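Local coordinates for protein UL16 (PDB 2WY3) that helps human cytomegalovirus evade natural killer cells by retaining the stress ligands ULBP1 and ULBP2 inside infected cells, so that they cannot engage the activating receptor KLRK1, at residues 98-103 with 110-115. Numbering follows the deposited sequence.
Sequences LYTSRM and GRYDCL
Tyr112 lays its ring beside the bent side chain of Arg102 and reaches Thr100, joining strands 95-102 and 110-118 from the two facing sheets of an immunoglobulin-like beta sandwich. The CA atoms of Thr100 and Tyr112 are 8.8 Å apart, a gap for side chains to fill. Tyr112 belongs to the tyrosine corner of this fold: it lies two residues before Cys114, whose disulfide to Cys38 ties the sheets together, and its OH gives its proton to the carbonyl O of Thr108, four residues earlier. That leaves the hydroxyl oxygen to accept a bond from Arg102 NH1, 3.0 Å from Tyr112 OH with an angle of 161° at the hydrogen. The acceptor sits in the guanidinium plane, and the guanidinium and ring stand nearly perpendicular, 82° apart. Tyrosine suits this place because an aromatic body fills the core while its polar end is gripped twice.

Arginine is equally apt, since a buried charge needs several partners. The bend at chi3 (86°) swings NE aside, so the guanidinium lies across the end of the tyrosine and offers its NH1 edge to the hydroxyl; NE bonds to Asn82 OD1, and Phe53, which also stacks on Tyr112, offers a cation-pi contact. Two residues earlier on the strand, Thr100 brings its methyl obliquely to the ring, with CG2 4.3 Å from Tyr112 CE1, while its OG1 satisfies the indole NH of Trp65; a small residue with one apolar and one polar branch meets both demands. The alternating residues Arg111 and Asp113 point away from strand 95-102 and form a salt bridge, in which NE and NH2 of Arg111 both hold Asp113 OD2. Back at the contact, the aliphatic stem of Arg102 presses in too, its CD lying 3.4 Å from Tyr112 OH.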
loop_
_atom_site.group_PDB
_atom_site.type_symbol
_atom_site.label_atom_id
_atom_site.label_comp_id
_atom_site.label_asym_id
_atom_site.label_seq_id
_atom_site.Cartn_x
_atom_site.Cartn_y
_atom_site.Cartn_z
ATOM N N LEU B 98 -8.129 -1.315 4.062
ATOM C CA LEU B 98 -8.912 -0.210 3.526
ATOM C C LEU B 98 -7.974 0.976 3.306
ATOM O O LEU B 98 -7.300 1.425 4.238
ATOM C CB LEU B 98 -10.027 0.188 4.500
ATOM C CG LEU B 98 -11.145 -0.822 4.768
ATOM C CD1 LEU B 98 -12.312 -0.141 5.471
ATOM C CD2 LEU B 98 -11.613 -1.470 3.468
ATOM N N TYR B 99 -7.941 1.486 2.079
ATOM C CA TYR B 99 -7.078 2.611 1.728
ATOM C C TYR B 99 -7.889 3.870 1.561
ATOM O O TYR B 99 -8.852 3.890 0.796
ATOM C CB TYR B 99 -6.371 2.348 0.391
ATOM C CG TYR B 99 -5.256 1.350 0.463
ATOM C CD1 TYR B 99 -3.928 1.768 0.450
ATOM C CD2 TYR B 99 -5.520 -0.014 0.543
ATOM C CE1 TYR B 99 -2.892 0.858 0.507
ATOM C CE2 TYR B 99 -4.483 -0.935 0.608
ATOM C CZ TYR B 99 -3.170 -0.485 0.589
ATOM O OH TYR B 99 -2.132 -1.382 0.661
ATOM N N THR B 100 -7.500 4.922 2.273
ATOM C CA THR B 100 -8.080 6.241 2.074
ATOM C C THR B 100 -6.946 7.227 1.822
ATOM O O THR B 100 -6.195 7.561 2.738
ATOM C CB THR B 100 -8.882 6.702 3.313
ATOM O OG1 THR B 100 -9.837 5.686 3.676
ATOM C CG2 THR B 100 -9.608 8.022 3.017
ATOM N N SER B 101 -6.815 7.672 0.579
ATOM C CA SER B 101 -5.805 8.663 0.216
ATOM C C SER B 101 -6.515 9.845 -0.422
ATOM O O SER B 101 -7.319 9.672 -1.330
ATOM C CB SER B 101 -4.785 8.051 -0.759
ATOM O OG SER B 101 -3.848 9.020 -1.204
ATOM N N ARG B 102 -6.220 11.047 0.056
ATOM C CA ARG B 102 -6.893 12.238 -0.433
ATOM C C ARG B 102 -5.913 13.384 -0.511
ATOM O O ARG B 102 -4.913 13.400 0.210
ATOM C CB ARG B 102 -8.015 12.644 0.536
ATOM C CG ARG B 102 -8.833 11.490 1.077
ATOM C CD ARG B 102 -9.954 12.009 1.977
ATOM N NE ARG B 102 -11.147 12.366 1.217
ATOM C CZ ARG B 102 -12.207 12.995 1.720
ATOM N NH1 ARG B 102 -12.223 13.383 2.993
ATOM N NH2 ARG B 102 -13.250 13.253 0.942
ATOM N N MET B 103 -6.217 14.355 -1.364
ATOM C CA MET B 103 -5.500 15.619 -1.349
ATOM C C MET B 103 -5.765 16.289 -0.009
ATOM O O MET B 103 -6.882 16.237 0.507
ATOM C CB MET B 103 -5.963 16.519 -2.500
ATOM C CG MET B 103 -5.724 15.888 -3.864
ATOM S SD MET B 103 -6.200 16.984 -5.218
ATOM C CE MET B 103 -7.924 17.251 -4.855
ATOM N N GLY B 110 -8.688 16.750 9.508
ATOM C CA GLY B 110 -9.592 16.224 10.510
ATOM C C GLY B 110 -9.155 14.862 11.005
ATOM O O GLY B 110 -7.960 14.609 11.131
ATOM N N ARG B 111 -10.131 14.015 11.307
ATOM C CA ARG B 111 -9.874 12.731 11.983
ATOM C C ARG B 111 -10.489 11.616 11.166
ATOM O O ARG B 111 -11.686 11.672 10.865
ATOM C CB ARG B 111 -10.541 12.774 13.361
ATOM C CG ARG B 111 -10.105 11.695 14.355
ATOM C CD ARG B 111 -10.882 11.843 15.675
ATOM N NE ARG B 111 -12.181 11.188 15.593
ATOM C CZ ARG B 111 -13.343 11.760 15.884
ATOM N NH1 ARG B 111 -13.392 13.025 16.305
ATOM N NH2 ARG B 111 -14.458 11.053 15.756
ATOM N N TYR B 112 -9.685 10.611 10.804
ATOM C CA TYR B 112 -10.161 9.460 10.029
ATOM C C TYR B 112 -10.128 8.234 10.931
ATOM O O TYR B 112 -9.052 7.831 11.381
ATOM C CB TYR B 112 -9.287 9.228 8.775
ATOM C CG TYR B 112 -9.446 10.354 7.760
ATOM C CD1 TYR B 112 -10.297 10.210 6.665
ATOM C CD2 TYR B 112 -8.775 11.567 7.922
ATOM C CE1 TYR B 112 -10.465 11.245 5.742
ATOM C CE2 TYR B 112 -8.942 12.611 6.997
ATOM C CZ TYR B 112 -9.788 12.438 5.923
ATOM O OH TYR B 112 -9.960 13.474 5.016
ATOM N N ASP B 113 -11.300 7.666 11.203
ATOM C CA ASP B 113 -11.430 6.539 12.130
ATOM C C ASP B 113 -11.799 5.281 11.349
ATOM O O ASP B 113 -12.876 5.220 10.755
ATOM C CB ASP B 113 -12.524 6.815 13.176
ATOM C CG ASP B 113 -12.124 7.893 14.183
ATOM O OD1 ASP B 113 -10.948 7.923 14.585
ATOM O OD2 ASP B 113 -12.977 8.714 14.576
ATOM N N CYS B 114 -10.920 4.284 11.355
ATOM C CA CYS B 114 -11.232 3.000 10.724
ATOM C C CYS B 114 -12.037 2.159 11.687
ATOM O O CYS B 114 -11.581 1.858 12.791
ATOM C CB CYS B 114 -9.963 2.267 10.328
ATOM S SG CYS B 114 -9.160 3.144 8.948
ATOM N N LEU B 115 -13.234 1.766 11.249
ATOM C CA LEU B 115 -14.256 1.243 12.136
ATOM C C LEU B 115 -14.416 -0.245 11.970
ATOM O O LEU B 115 -14.237 -0.766 10.874
ATOM C CB LEU B 115 -15.615 1.871 11.796
ATOM C CG LEU B 115 -15.700 3.399 11.793
ATOM C CD1 LEU B 115 -17.142 3.827 11.494
ATOM C CD2 LEU B 115 -15.237 3.946 13.129
#